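7,8-dihydro-6-hydroxymethylpterin pyrophosphokinase-dihydropteroate synthase (PDB 6JWV) probably catalyses two folate-pathway steps, pyrophosphorylation of 6-hydroxymethyl-7,8-dihydropterin by ATP and condensation of that product with 4-aminobenzoate to give 7,8-dihydropteroate. Local coordinates at residues L528-G533 and K552-Q557; T542-L547 and G579-H584; D482-N487 and N502-C507. The protein carries 1 engineered substitution. All blocks are in the same frame, centred on the assembly; numbering follows the deposited sequence.

Interaction 1: residues L528-G533 and K552-Q557; sequences LMHKRG and KNYLEQ. With XTZ (4-{[(2-amino-4-oxo-3,4,7,8-tetrahydropteridin-6-yl)methyl]amino}-N-(1,3-thiazol-2-yl)benzenesulfonamide), chain C; ACT (acetate ion), chain I.
His-530 and Tyr-554 carry this contact, and the histidine is the side chain to follow. Its CB lies 4.0 Å from Tyr-554 CD1. With CG anti to the backbone N (chi1 176°), the imidazole swings along the tyrosine, and CD2 comes over the phenol face, near its rim, 3.5 Å from Tyr-554 CD1. The pair is a T-shaped stack, histidine edge on tyrosine face, with the planes at 88°. At the far end, His-530 NE2 gives a nearly straight hydrogen bond (169°) of 2.9 Å to O of an acetate, probably from the crystallisation liquor. That same oxygen also takes the N-H of Arg-532 NE, while Arg-532 NH2 bonds acetate OXT. His-530 ND1 is hydrogen-bonded to Lys-582 NZ, and bonds on both nitrogens would fix the rotation of the imidazole. At the phenol's hydroxyl, one water joins Tyr-554 OH to Met-529 O and Lys-531 N. The next residue of the helix, Leu-555, packs CD2 against the backbone, 3.4 Å from Leu-528 O. Met-529 turns away from the helix, its SD 3.4 Å from the ligand's pterin N2. Strand 525-529 packed against the helix that follows it, 547-564, is the repeating unit of the TIM barrel of dihydropteroate synthases.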
loop_
_atom_site.group_PDB
_atom_site.type_symbol
_atom_site.label_atom_id
_atom_site.label_comp_id
_atom_site.label_asym_id
_atom_site.label_seq_id
_atom_site.Cartn_x
_atom_site.Cartn_y
_atom_site.Cartn_z
ATOM N N LEU A 528 24.914 5.694 -5.681
ATOM C CA LEU A 528 25.142 7.142 -5.500
ATOM C C LEU A 528 24.309 7.662 -4.344
ATOM O O LEU A 528 23.092 7.646 -4.414
ATOM C CB LEU A 528 24.811 7.918 -6.797
ATOM C CG LEU A 528 25.699 7.701 -8.035
ATOM C CD1 LEU A 528 25.241 8.532 -9.237
ATOM C CD2 LEU A 528 27.181 7.953 -7.729
ATOM N N MET A 529 24.962 8.119 -3.282
ATOM C CA MET A 529 24.241 8.586 -2.071
ATOM C C MET A 529 24.316 10.093 -1.897
ATOM O O MET A 529 25.369 10.686 -2.148
ATOM C CB MET A 529 24.771 7.904 -0.805
ATOM C CG MET A 529 23.732 7.767 0.305
ATOM S SD MET A 529 24.374 7.599 2.002
ATOM C CE MET A 529 25.183 9.196 2.207
ATOM N N HIS A 530 23.201 10.700 -1.479
ATOM C CA HIS A 530 23.197 12.114 -1.093
ATOM C C HIS A 530 23.603 12.306 0.374
ATOM O O HIS A 530 23.005 11.712 1.276
ATOM C CB HIS A 530 21.842 12.789 -1.349
ATOM C CG HIS A 530 21.792 14.207 -0.877
ATOM N ND1 HIS A 530 21.466 14.547 0.418
ATOM C CD2 HIS A 530 22.093 15.370 -1.505
ATOM C CE1 HIS A 530 21.555 15.858 0.564
ATOM N NE2 HIS A 530 21.928 16.382 -0.590
ATOM N N LYS A 531 24.621 13.141 0.589
ATOM C CA LYS A 531 24.957 13.696 1.910
ATOM C C LYS A 531 25.481 15.116 1.759
ATOM O O LYS A 531 25.812 15.529 0.659
ATOM C CB LYS A 531 25.989 12.831 2.653
ATOM C CG LYS A 531 27.408 12.884 2.113
ATOM C CD LYS A 531 28.299 11.940 2.904
ATOM C CE LYS A 531 29.686 11.778 2.289
ATOM N NZ LYS A 531 30.452 13.062 2.166
ATOM N N ARG A 532 25.541 15.850 2.869
ATOM C CA ARG A 532 26.291 17.105 2.952
ATOM C C ARG A 532 27.356 16.989 4.022
ATOM O O ARG A 532 27.125 16.386 5.078
ATOM C CB ARG A 532 25.383 18.268 3.277
ATOM C CG ARG A 532 24.516 18.738 2.131
ATOM C CD ARG A 532 23.523 19.725 2.698
ATOM N NE ARG A 532 22.721 20.435 1.707
ATOM C CZ ARG A 532 21.706 21.228 2.037
ATOM N NH1 ARG A 532 21.366 21.379 3.309
ATOM N NH2 ARG A 532 21.003 21.846 1.106
ATOM N N GLY A 533 28.530 17.556 3.730
ATOM C CA GLY A 533 29.638 17.650 4.685
ATOM C C GLY A 533 30.262 16.327 5.089
ATOM O O GLY A 533 30.404 15.405 4.276
ATOM N N LYS A 552 16.656 14.848 -5.162
ATOM C CA LYS A 552 16.417 14.108 -6.385
ATOM C C LYS A 552 17.196 14.734 -7.540
ATOM O O LYS A 552 17.821 14.012 -8.317
ATOM C CB LYS A 552 14.912 13.972 -6.689
ATOM C CG LYS A 552 14.591 13.135 -7.929
ATOM C CD LYS A 552 13.121 13.235 -8.331
ATOM C CE LYS A 552 12.883 12.785 -9.770
ATOM N NZ LYS A 552 11.433 12.553 -10.069
ATOM N N ASN A 553 17.192 16.061 -7.636
ATOM C CA ASN A 553 17.942 16.749 -8.704
ATOM C C ASN A 553 19.439 16.514 -8.537
ATOM O O ASN A 553 20.127 16.256 -9.523
ATOM C CB ASN A 553 17.581 18.257 -8.798
ATOM C CG ASN A 553 18.641 19.084 -9.538
ATOM O OD1 ASN A 553 19.451 19.791 -8.907
ATOM N ND2 ASN A 553 18.657 18.990 -10.884
ATOM N N TYR A 554 19.927 16.590 -7.292
ATOM C CA TYR A 554 21.333 16.338 -6.993
ATOM C C TYR A 554 21.739 14.966 -7.547
ATOM O O TYR A 554 22.717 14.871 -8.298
ATOM C CB TYR A 554 21.617 16.456 -5.494
ATOM C CG TYR A 554 22.993 15.942 -5.058
ATOM C CD1 TYR A 554 23.181 14.583 -4.699
ATOM C CD2 TYR A 554 24.114 16.807 -5.006
ATOM C CE1 TYR A 554 24.435 14.106 -4.312
ATOM C CE2 TYR A 554 25.372 16.340 -4.623
ATOM C CZ TYR A 554 25.521 14.995 -4.271
ATOM O OH TYR A 554 26.742 14.517 -3.884
ATOM N N LEU A 555 20.966 13.928 -7.201
ATOM C CA LEU A 555 21.245 12.570 -7.648
ATOM C C LEU A 555 21.191 12.417 -9.151
ATOM O O LEU A 555 22.064 11.785 -9.733
ATOM C CB LEU A 555 20.356 11.553 -6.943
ATOM C CG LEU A 555 20.680 11.312 -5.464
ATOM C CD1 LEU A 555 19.614 10.432 -4.846
ATOM C CD2 LEU A 555 22.075 10.726 -5.271
ATOM N N GLU A 556 20.183 13.022 -9.772
ATOM C CA GLU A 556 20.080 13.097 -11.232
ATOM C C GLU A 556 21.330 13.719 -11.884
ATOM O O GLU A 556 21.862 13.176 -12.846
ATOM C CB GLU A 556 18.798 13.814 -11.648
ATOM C CG GLU A 556 17.581 12.913 -11.570
ATOM C CD GLU A 556 16.245 13.638 -11.728
ATOM O OE1 GLU A 556 16.178 14.858 -11.515
ATOM O OE2 GLU A 556 15.228 12.978 -12.051
ATOM N N GLN A 557 21.829 14.809 -11.324
ATOM C CA GLN A 557 23.000 15.458 -11.880
ATOM C C GLN A 557 24.240 14.585 -11.739
ATOM O O GLN A 557 25.045 14.507 -12.656
ATOM C CB GLN A 557 23.218 16.851 -11.269
ATOM C CG GLN A 557 22.054 17.828 -11.490
ATOM C CD GLN A 557 22.216 19.161 -10.749
ATOM O OE1 GLN A 557 21.500 20.141 -11.045
ATOM N NE2 GLN A 557 23.147 19.214 -9.781
HETATM O O3 XTZ C . 22.133 5.109 4.279
HETATM C C16 XTZ C . 23.193 4.659 3.797
HETATM N N2 XTZ C . 23.295 4.430 2.480
HETATM C C3 XTZ C . 24.372 4.368 4.655
HETATM N N4 XTZ C . 24.392 4.573 5.997
HETATM C C4 XTZ C . 25.516 4.281 6.717
HETATM C C15 XTZ C . 26.772 3.728 6.081
HETATM N N8 XTZ C . 26.672 3.539 4.641
HETATM C C2 XTZ C . 25.567 3.823 3.949
HETATM N N3 XTZ C . 25.521 3.631 2.601
HETATM C C1 XTZ C . 24.405 3.941 1.900
HETATM N N1 XTZ C . 24.381 3.752 0.567
HETATM C C5 XTZ C . 25.571 4.492 8.212
HETATM N N5 XTZ C . 25.675 5.913 8.550
HETATM C C6 XTZ C . 24.855 6.523 9.465
HETATM C C14 XTZ C . 24.553 5.846 10.655
HETATM C C13 XTZ C . 23.722 6.438 11.587
HETATM C C9 XTZ C . 23.169 7.705 11.375
HETATM C C8 XTZ C . 23.473 8.403 10.189
HETATM C C7 XTZ C . 24.317 7.812 9.238
HETATM S S1 XTZ C . 22.224 8.319 12.527
HETATM O O1 XTZ C . 21.005 7.613 12.704
HETATM O O2 XTZ C . 21.855 9.663 12.158
HETATM N N6 XTZ C . 23.025 8.267 13.939
HETATM C C10 XTZ C . 23.178 7.182 14.771
HETATM S S2 XTZ C . 23.611 7.307 16.445
HETATM C C12 XTZ C . 23.592 5.585 16.679
HETATM C C11 XTZ C . 23.260 5.011 15.444
HETATM N N7 XTZ C . 23.032 5.882 14.402
HETATM C C ACT I . 21.699 19.677 -1.639
HETATM O O ACT I . 22.532 19.235 -0.812
HETATM O OXT ACT I . 21.141 20.776 -1.494
HETATM C CH3 ACT I . 21.330 18.904 -2.857
HETATM O O HOH W 1 26.682 13.231 -1.713
#

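Interaction 2: residues T542-L547 and G579-H584; sequences TNYDNL and GFAKKH. With XTZ (4-{[(2-amino-4-oxo-3,4,7,8-tetrahydropteridin-6-yl)methyl]amino}-N-(1,3-thiazol-2-yl)benzenesulfonamide), chain C.
Thr-542 and Ala-581 bring two irregular loops together, their CA atoms 5.4 Å apart, and Ala-581 sits in the left-handed region of backbone space (phi 63°). These loops follow strands 525-529 and 572-575 of the TIM barrel and lead into helices 547-564 and 584-592. The polar link is Tyr-544 OH, which donates to Ala-581 O at 2.8 Å. That oxygen lies at the edge of the phenol, near its plane, while the hydroxyl stands 26° off the carbonyl plane. Leu-547 CD1 covers one face of the same ring, and Arg-532 makes a cation-pi contact with it. Thr-542 crosses Lys-583 at about a right angle, its methyl CG2 against the lysine's aliphatic part, 3.4 Å from Lys-583 CD. Lys-582 bends at chi2 and turns its amine back toward the carbonyls of its own loop: NZ is surrounded by acceptors, Gly-577 O foremost, then Ile-576 O and Phe-580 O, the last at 2.9 Å. So placed, the buried amine would hold residues 576-582 together. Phe-580, two residues before it, points away from the other loop and packs on the ligand instead. C7 of the ligand's benzene ring lies over one phenyl face, and Phe-580 CZ is 3.3 Å from the bridging N5.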
loop_
_atom_site.group_PDB
_atom_site.type_symbol
_atom_site.label_atom_id
_atom_site.label_comp_id
_atom_site.label_asym_id
_atom_site.label_seq_id
_atom_site.Cartn_x
_atom_site.Cartn_y
_atom_site.Cartn_z
ATOM N N THR A 542 21.554 21.560 7.149
ATOM C CA THR A 542 20.255 20.929 7.225
ATOM C C THR A 542 19.146 21.780 6.583
ATOM O O THR A 542 17.964 21.449 6.659
ATOM C CB THR A 542 20.015 20.507 8.708
ATOM O OG1 THR A 542 19.573 19.153 8.770
ATOM C CG2 THR A 542 19.086 21.445 9.494
ATOM N N ASN A 543 19.550 22.857 5.917
ATOM C CA ASN A 543 18.622 23.790 5.289
ATOM C C ASN A 543 18.443 23.457 3.815
ATOM O O ASN A 543 19.425 23.346 3.082
ATOM C CB ASN A 543 19.115 25.223 5.461
ATOM C CG ASN A 543 17.973 26.214 5.559
ATOM O OD1 ASN A 543 17.395 26.418 6.638
ATOM N ND2 ASN A 543 17.631 26.836 4.432
ATOM N N TYR A 544 17.184 23.285 3.401
ATOM C CA TYR A 544 16.820 22.892 2.037
ATOM C C TYR A 544 15.639 23.717 1.600
ATOM O O TYR A 544 14.681 23.855 2.349
ATOM C CB TYR A 544 16.414 21.407 1.980
ATOM C CG TYR A 544 17.518 20.414 2.256
ATOM C CD1 TYR A 544 17.804 20.001 3.550
ATOM C CD2 TYR A 544 18.276 19.882 1.216
ATOM C CE1 TYR A 544 18.809 19.081 3.805
ATOM C CE2 TYR A 544 19.289 18.967 1.463
ATOM C CZ TYR A 544 19.554 18.575 2.763
ATOM O OH TYR A 544 20.557 17.674 3.017
ATOM N N ASP A 545 15.680 24.245 0.381
ATOM C CA ASP A 545 14.531 24.987 -0.161
ATOM C C ASP A 545 13.357 24.097 -0.565
ATOM O O ASP A 545 12.197 24.480 -0.367
ATOM C CB ASP A 545 14.954 25.874 -1.334
ATOM C CG ASP A 545 15.920 26.969 -0.921
ATOM O OD1 ASP A 545 15.945 27.324 0.293
ATOM O OD2 ASP A 545 16.662 27.460 -1.813
ATOM N N ASN A 546 13.671 22.929 -1.134
ATOM C CA ASN A 546 12.693 21.946 -1.581
ATOM C C ASN A 546 13.316 20.563 -1.359
ATOM O O ASN A 546 13.739 19.898 -2.316
ATOM C CB ASN A 546 12.318 22.183 -3.058
ATOM C CG ASN A 546 11.087 21.388 -3.514
ATOM O OD1 ASN A 546 10.581 20.490 -2.823
ATOM N ND2 ASN A 546 10.602 21.717 -4.706
ATOM N N LEU A 547 13.343 20.145 -0.087
ATOM C CA LEU A 547 14.030 18.934 0.376
ATOM C C LEU A 547 13.963 17.782 -0.616
ATOM O O LEU A 547 14.996 17.354 -1.153
ATOM C CB LEU A 547 13.518 18.488 1.762
ATOM C CG LEU A 547 14.068 17.158 2.320
ATOM C CD1 LEU A 547 15.479 17.262 2.889
ATOM C CD2 LEU A 547 13.109 16.560 3.343
ATOM N N GLY A 579 19.317 10.206 7.281
ATOM C CA GLY A 579 20.186 10.602 8.403
ATOM C C GLY A 579 21.478 11.353 8.062
ATOM O O GLY A 579 22.190 11.797 8.965
ATOM N N PHE A 580 21.805 11.491 6.779
ATOM C CA PHE A 580 23.019 12.219 6.370
ATOM C C PHE A 580 22.712 13.670 5.973
ATOM O O PHE A 580 22.326 13.940 4.819
ATOM C CB PHE A 580 23.663 11.523 5.180
ATOM C CG PHE A 580 24.429 10.285 5.514
ATOM C CD1 PHE A 580 23.814 9.030 5.443
ATOM C CD2 PHE A 580 25.789 10.359 5.819
ATOM C CE1 PHE A 580 24.534 7.876 5.699
ATOM C CE2 PHE A 580 26.512 9.213 6.070
ATOM C CZ PHE A 580 25.882 7.968 6.016
ATOM N N ALA A 581 22.906 14.596 6.912
ATOM C CA ALA A 581 22.524 16.019 6.747
ATOM C C ALA A 581 21.002 16.213 6.563
ATOM O O ALA A 581 20.524 16.981 5.690
ATOM C CB ALA A 581 23.332 16.712 5.647
ATOM N N LYS A 582 20.256 15.488 7.399
ATOM C CA LYS A 582 18.816 15.603 7.473
ATOM C C LYS A 582 18.418 15.507 8.924
ATOM O O LYS A 582 18.835 14.578 9.621
ATOM C CB LYS A 582 18.131 14.469 6.703
ATOM C CG LYS A 582 18.192 14.544 5.181
ATOM C CD LYS A 582 19.111 13.482 4.621
ATOM C CE LYS A 582 19.391 13.732 3.154
ATOM N NZ LYS A 582 20.569 12.958 2.689
ATOM N N LYS A 583 17.610 16.452 9.387
ATOM C CA LYS A 583 16.910 16.292 10.662
ATOM C C LYS A 583 15.938 15.094 10.550
ATOM O O LYS A 583 15.468 14.763 9.448
ATOM C CB LYS A 583 16.131 17.564 10.973
ATOM C CG LYS A 583 16.963 18.769 11.409
ATOM C CD LYS A 583 16.332 20.082 10.942
ATOM C CE LYS A 583 14.849 20.249 11.303
ATOM N NZ LYS A 583 14.036 20.687 10.118
ATOM N N HIS A 584 15.632 14.448 11.670
ATOM C CA HIS A 584 14.684 13.312 11.696
ATOM C C HIS A 584 13.397 13.470 10.868
ATOM O O HIS A 584 13.028 12.550 10.132
ATOM C CB HIS A 584 14.345 12.950 13.128
ATOM C CG HIS A 584 15.543 12.626 13.959
ATOM N ND1 HIS A 584 16.777 12.342 13.408
ATOM C CD2 HIS A 584 15.692 12.503 15.297
ATOM C CE1 HIS A 584 17.637 12.081 14.372
ATOM N NE2 HIS A 584 17.004 12.165 15.528
HETATM O O3 XTZ C . 22.133 5.109 4.279
HETATM C C16 XTZ C . 23.193 4.659 3.797
HETATM N N2 XTZ C . 23.295 4.430 2.480
HETATM C C3 XTZ C . 24.372 4.368 4.655
HETATM N N4 XTZ C . 24.392 4.573 5.997
HETATM C C4 XTZ C . 25.516 4.281 6.717
HETATM C C15 XTZ C . 26.772 3.728 6.081
HETATM N N8 XTZ C . 26.672 3.539 4.641
HETATM C C2 XTZ C . 25.567 3.823 3.949
HETATM N N3 XTZ C . 25.521 3.631 2.601
HETATM C C1 XTZ C . 24.405 3.941 1.900
HETATM N N1 XTZ C . 24.381 3.752 0.567
HETATM C C5 XTZ C . 25.571 4.492 8.212
HETATM N N5 XTZ C . 25.675 5.913 8.550
HETATM C C6 XTZ C . 24.855 6.523 9.465
HETATM C C14 XTZ C . 24.553 5.846 10.655
HETATM C C13 XTZ C . 23.722 6.438 11.587
HETATM C C9 XTZ C . 23.169 7.705 11.375
HETATM C C8 XTZ C . 23.473 8.403 10.189
HETATM C C7 XTZ C . 24.317 7.812 9.238
HETATM S S1 XTZ C . 22.224 8.319 12.527
HETATM O O1 XTZ C . 21.005 7.613 12.704
HETATM O O2 XTZ C . 21.855 9.663 12.158
HETATM N N6 XTZ C . 23.025 8.267 13.939
HETATM C C10 XTZ C . 23.178 7.182 14.771
HETATM S S2 XTZ C . 23.611 7.307 16.445
HETATM C C12 XTZ C . 23.592 5.585 16.679
HETATM C C11 XTZ C . 23.260 5.011 15.444
HETATM N N7 XTZ C . 23.032 5.882 14.402
#

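Interaction 3: residues D482-N487 and N502-C507; sequences DTINYN and NDISAC. With XTZ (4-{[(2-amino-4-oxo-3,4,7,8-tetrahydropteridin-6-yl)methyl]amino}-N-(1,3-thiazol-2-yl)benzenesulfonamide), chain C.
The carboxylate of Asp-482 and the amide of Asn-502 lie side by side, pointing the same way, with planes 46° apart, and both meet the rim of the ligand's pterin. They stand on neighbouring parallel strands of a beta-alpha-beta unit (478-482, 486-494, 500-503) in the TIM barrel. Both CG atoms are anti to the backbone N, which sends the two groups the same way off the sheet. Asp-482 OD2 accepts from pterin N8 at 2.7 Å. Asn-502 reads two neighbouring nitrogens, the exocyclic amino N1 and the ring N3, both on C1: OD1 takes an N-H of N1 at 2.8 Å and ND2 gives to N3 at 3.1 Å. Asp-430 is a second partner of ND2 and would help set the amide's orientation. Ile-504 CG2 sits above the pterin plane at its rim, outside N3 and 3.6 Å from it. Between the two strands, Thr-483 N bonds Asn-502 O, and a water joins Asp-482 OD1, Asn-502 O and Ile-504 N. Ile-484 CG2 packs on Ile-504 CG1 at 3.9 Å. The turn after the strand is pinned by Asp-503 OD1, which forms an Asx turn with Ser-505 N and also accepts from Cys-507 N above the carboxylate plane. Its syn lone pair receives Ser-505 OG at 2.7 Å.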
loop_
_atom_site.group_PDB
_atom_site.type_symbol
_atom_site.label_atom_id
_atom_site.label_comp_id
_atom_site.label_asym_id
_atom_site.label_seq_id
_atom_site.Cartn_x
_atom_site.Cartn_y
_atom_site.Cartn_z
ATOM N N ASP A 482 31.506 -0.295 0.682
ATOM C CA ASP A 482 31.203 1.053 1.156
ATOM C C ASP A 482 32.528 1.792 1.350
ATOM O O ASP A 482 33.192 1.653 2.357
ATOM C CB ASP A 482 30.427 0.949 2.467
ATOM C CG ASP A 482 29.889 2.274 2.968
ATOM O OD1 ASP A 482 30.452 3.357 2.690
ATOM O OD2 ASP A 482 28.888 2.240 3.704
ATOM N N THR A 483 32.913 2.565 0.351
ATOM C CA THR A 483 34.189 3.275 0.358
ATOM C C THR A 483 34.113 4.504 -0.503
ATOM O O THR A 483 33.322 4.545 -1.452
ATOM C CB THR A 483 35.389 2.408 -0.099
ATOM O OG1 THR A 483 36.568 3.219 -0.077
ATOM C CG2 THR A 483 35.217 1.834 -1.500
ATOM N N ILE A 484 34.929 5.501 -0.156
ATOM C CA ILE A 484 35.136 6.694 -1.021
ATOM C C ILE A 484 36.594 6.829 -1.439
ATOM O O ILE A 484 36.971 7.820 -2.068
ATOM C CB ILE A 484 34.643 8.013 -0.378
ATOM C CG1 ILE A 484 35.467 8.361 0.875
ATOM C CG2 ILE A 484 33.149 7.925 -0.109
ATOM C CD1 ILE A 484 35.303 9.772 1.385
ATOM N N ASN A 485 37.395 5.829 -1.074
ATOM C CA ASN A 485 38.838 5.855 -1.273
ATOM C C ASN A 485 39.131 5.109 -2.543
ATOM O O ASN A 485 38.939 3.889 -2.610
ATOM C CB ASN A 485 39.585 5.202 -0.091
ATOM C CG ASN A 485 41.073 5.577 -0.029
ATOM O OD1 ASN A 485 41.609 6.275 -0.911
ATOM N ND2 ASN A 485 41.757 5.110 1.025
ATOM N N TYR A 486 39.569 5.864 -3.548
ATOM C CA TYR A 486 40.158 5.339 -4.771
ATOM C C TYR A 486 41.077 4.138 -4.489
ATOM O O TYR A 486 40.871 3.065 -5.064
ATOM C CB TYR A 486 40.925 6.456 -5.487
ATOM C CG TYR A 486 41.488 6.095 -6.850
ATOM C CD1 TYR A 486 42.623 5.281 -6.979
ATOM C CD2 TYR A 486 40.909 6.596 -8.016
ATOM C CE1 TYR A 486 43.143 4.963 -8.229
ATOM C CE2 TYR A 486 41.434 6.295 -9.268
ATOM C CZ TYR A 486 42.543 5.476 -9.362
ATOM O OH TYR A 486 43.054 5.172 -10.593
ATOM N N ASN A 487 42.047 4.315 -3.588
ATOM C CA ASN A 487 43.072 3.302 -3.335
ATOM C C ASN A 487 42.479 1.955 -2.922
ATOM O O ASN A 487 42.876 0.913 -3.450
ATOM C CB ASN A 487 44.121 3.793 -2.317
ATOM C CG ASN A 487 45.179 4.708 -2.939
ATOM O OD1 ASN A 487 45.339 4.764 -4.156
ATOM N ND2 ASN A 487 45.911 5.423 -2.094
ATOM N N ASN A 502 29.724 1.302 -3.286
ATOM C CA ASN A 502 28.776 2.120 -2.519
ATOM C C ASN A 502 29.526 3.376 -2.079
ATOM O O ASN A 502 30.289 3.363 -1.096
ATOM C CB ASN A 502 28.184 1.325 -1.336
ATOM C CG ASN A 502 27.316 2.170 -0.407
ATOM O OD1 ASN A 502 26.818 3.237 -0.770
ATOM N ND2 ASN A 502 27.128 1.685 0.806
ATOM N N ASP A 503 29.340 4.444 -2.858
ATOM C CA ASP A 503 30.020 5.727 -2.648
ATOM C C ASP A 503 29.066 6.726 -1.998
ATOM O O ASP A 503 28.156 7.262 -2.652
ATOM C CB ASP A 503 30.564 6.278 -3.972
ATOM C CG ASP A 503 31.582 7.423 -3.773
ATOM O OD1 ASP A 503 31.313 8.405 -3.015
ATOM O OD2 ASP A 503 32.660 7.348 -4.413
ATOM N N ILE A 504 29.289 6.989 -0.715
ATOM C CA ILE A 504 28.409 7.878 0.038
ATOM C C ILE A 504 28.534 9.362 -0.336
ATOM O O ILE A 504 27.693 10.166 0.060
ATOM C CB ILE A 504 28.500 7.650 1.569
ATOM C CG1 ILE A 504 29.943 7.810 2.080
ATOM C CG2 ILE A 504 27.887 6.298 1.943
ATOM C CD1 ILE A 504 30.044 8.170 3.547
ATOM N N SER A 505 29.561 9.720 -1.111
ATOM C CA SER A 505 29.746 11.094 -1.579
ATOM C C SER A 505 29.231 11.258 -3.014
ATOM O O SER A 505 29.326 12.343 -3.610
ATOM C CB SER A 505 31.217 11.494 -1.485
ATOM O OG SER A 505 31.977 10.965 -2.564
ATOM N N ALA A 506 28.681 10.166 -3.549
ATOM C CA ALA A 506 28.186 10.090 -4.921
ATOM C C ALA A 506 29.309 10.435 -5.907
ATOM O O ALA A 506 29.134 11.204 -6.859
ATOM C CB ALA A 506 26.930 10.955 -5.113
ATOM N N CYS A 507 30.477 9.851 -5.643
ATOM C CA CYS A 507 31.714 10.052 -6.423
ATOM C C CYS A 507 32.156 11.522 -6.555
ATOM O O CYS A 507 32.866 11.846 -7.498
ATOM C CB CYS A 507 31.632 9.346 -7.803
ATOM S SG CYS A 507 31.045 7.617 -7.730
HETATM O O3 XTZ C . 22.133 5.109 4.279
HETATM C C16 XTZ C . 23.193 4.659 3.797
HETATM N N2 XTZ C . 23.295 4.430 2.480
HETATM C C3 XTZ C . 24.372 4.368 4.655
HETATM N N4 XTZ C . 24.392 4.573 5.997
HETATM C C4 XTZ C . 25.516 4.281 6.717
HETATM C C15 XTZ C . 26.772 3.728 6.081
HETATM N N8 XTZ C . 26.672 3.539 4.641
HETATM C C2 XTZ C . 25.567 3.823 3.949
HETATM N N3 XTZ C . 25.521 3.631 2.601
HETATM C C1 XTZ C . 24.405 3.941 1.900
HETATM N N1 XTZ C . 24.381 3.752 0.567
HETATM C C5 XTZ C . 25.571 4.492 8.212
HETATM N N5 XTZ C . 25.675 5.913 8.550
HETATM C C6 XTZ C . 24.855 6.523 9.465
HETATM C C14 XTZ C . 24.553 5.846 10.655
HETATM C C13 XTZ C . 23.722 6.438 11.587
HETATM C C9 XTZ C . 23.169 7.705 11.375
HETATM C C8 XTZ C . 23.473 8.403 10.189
HETATM C C7 XTZ C . 24.317 7.812 9.238
HETATM S S1 XTZ C . 22.224 8.319 12.527
HETATM O O1 XTZ C . 21.005 7.613 12.704
HETATM O O2 XTZ C . 21.855 9.663 12.158
HETATM N N6 XTZ C . 23.025 8.267 13.939
HETATM C C10 XTZ C . 23.178 7.182 14.771
HETATM S S2 XTZ C . 23.611 7.307 16.445
HETATM C C12 XTZ C . 23.592 5.585 16.679
HETATM C C11 XTZ C . 23.260 5.011 15.444
HETATM N N7 XTZ C . 23.032 5.882 14.402
HETATM O O HOH W 2 31.322 5.248 0.746
#

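How the interactions relate
All three contacts gather at one end of the TIM barrel around the pterin-sulfathiazole ligand, far from the ATP site of the pyrophosphokinase part. Interaction 3 supplies three of the hydrogen bonds to the ligand, others coming from Asp-575, Lys-609 and Arg-610. Met-529 of interaction 1 and Ile-504 of interaction 3 lie on the same side of the pterin, Ile-504 at its rim, and Phe-580 of interaction 2 continues toward the linker and benzene ring. Interactions 1 and 2, centres 12 Å apart, are tied by a probable hydrogen bond, Arg-532 NH1 to Asn-543 O at 2.8 Å. Interactions 1 and 3, 13 Å between centres, share adjacent strands; interactions 2 and 3 (21 Å) do not touch.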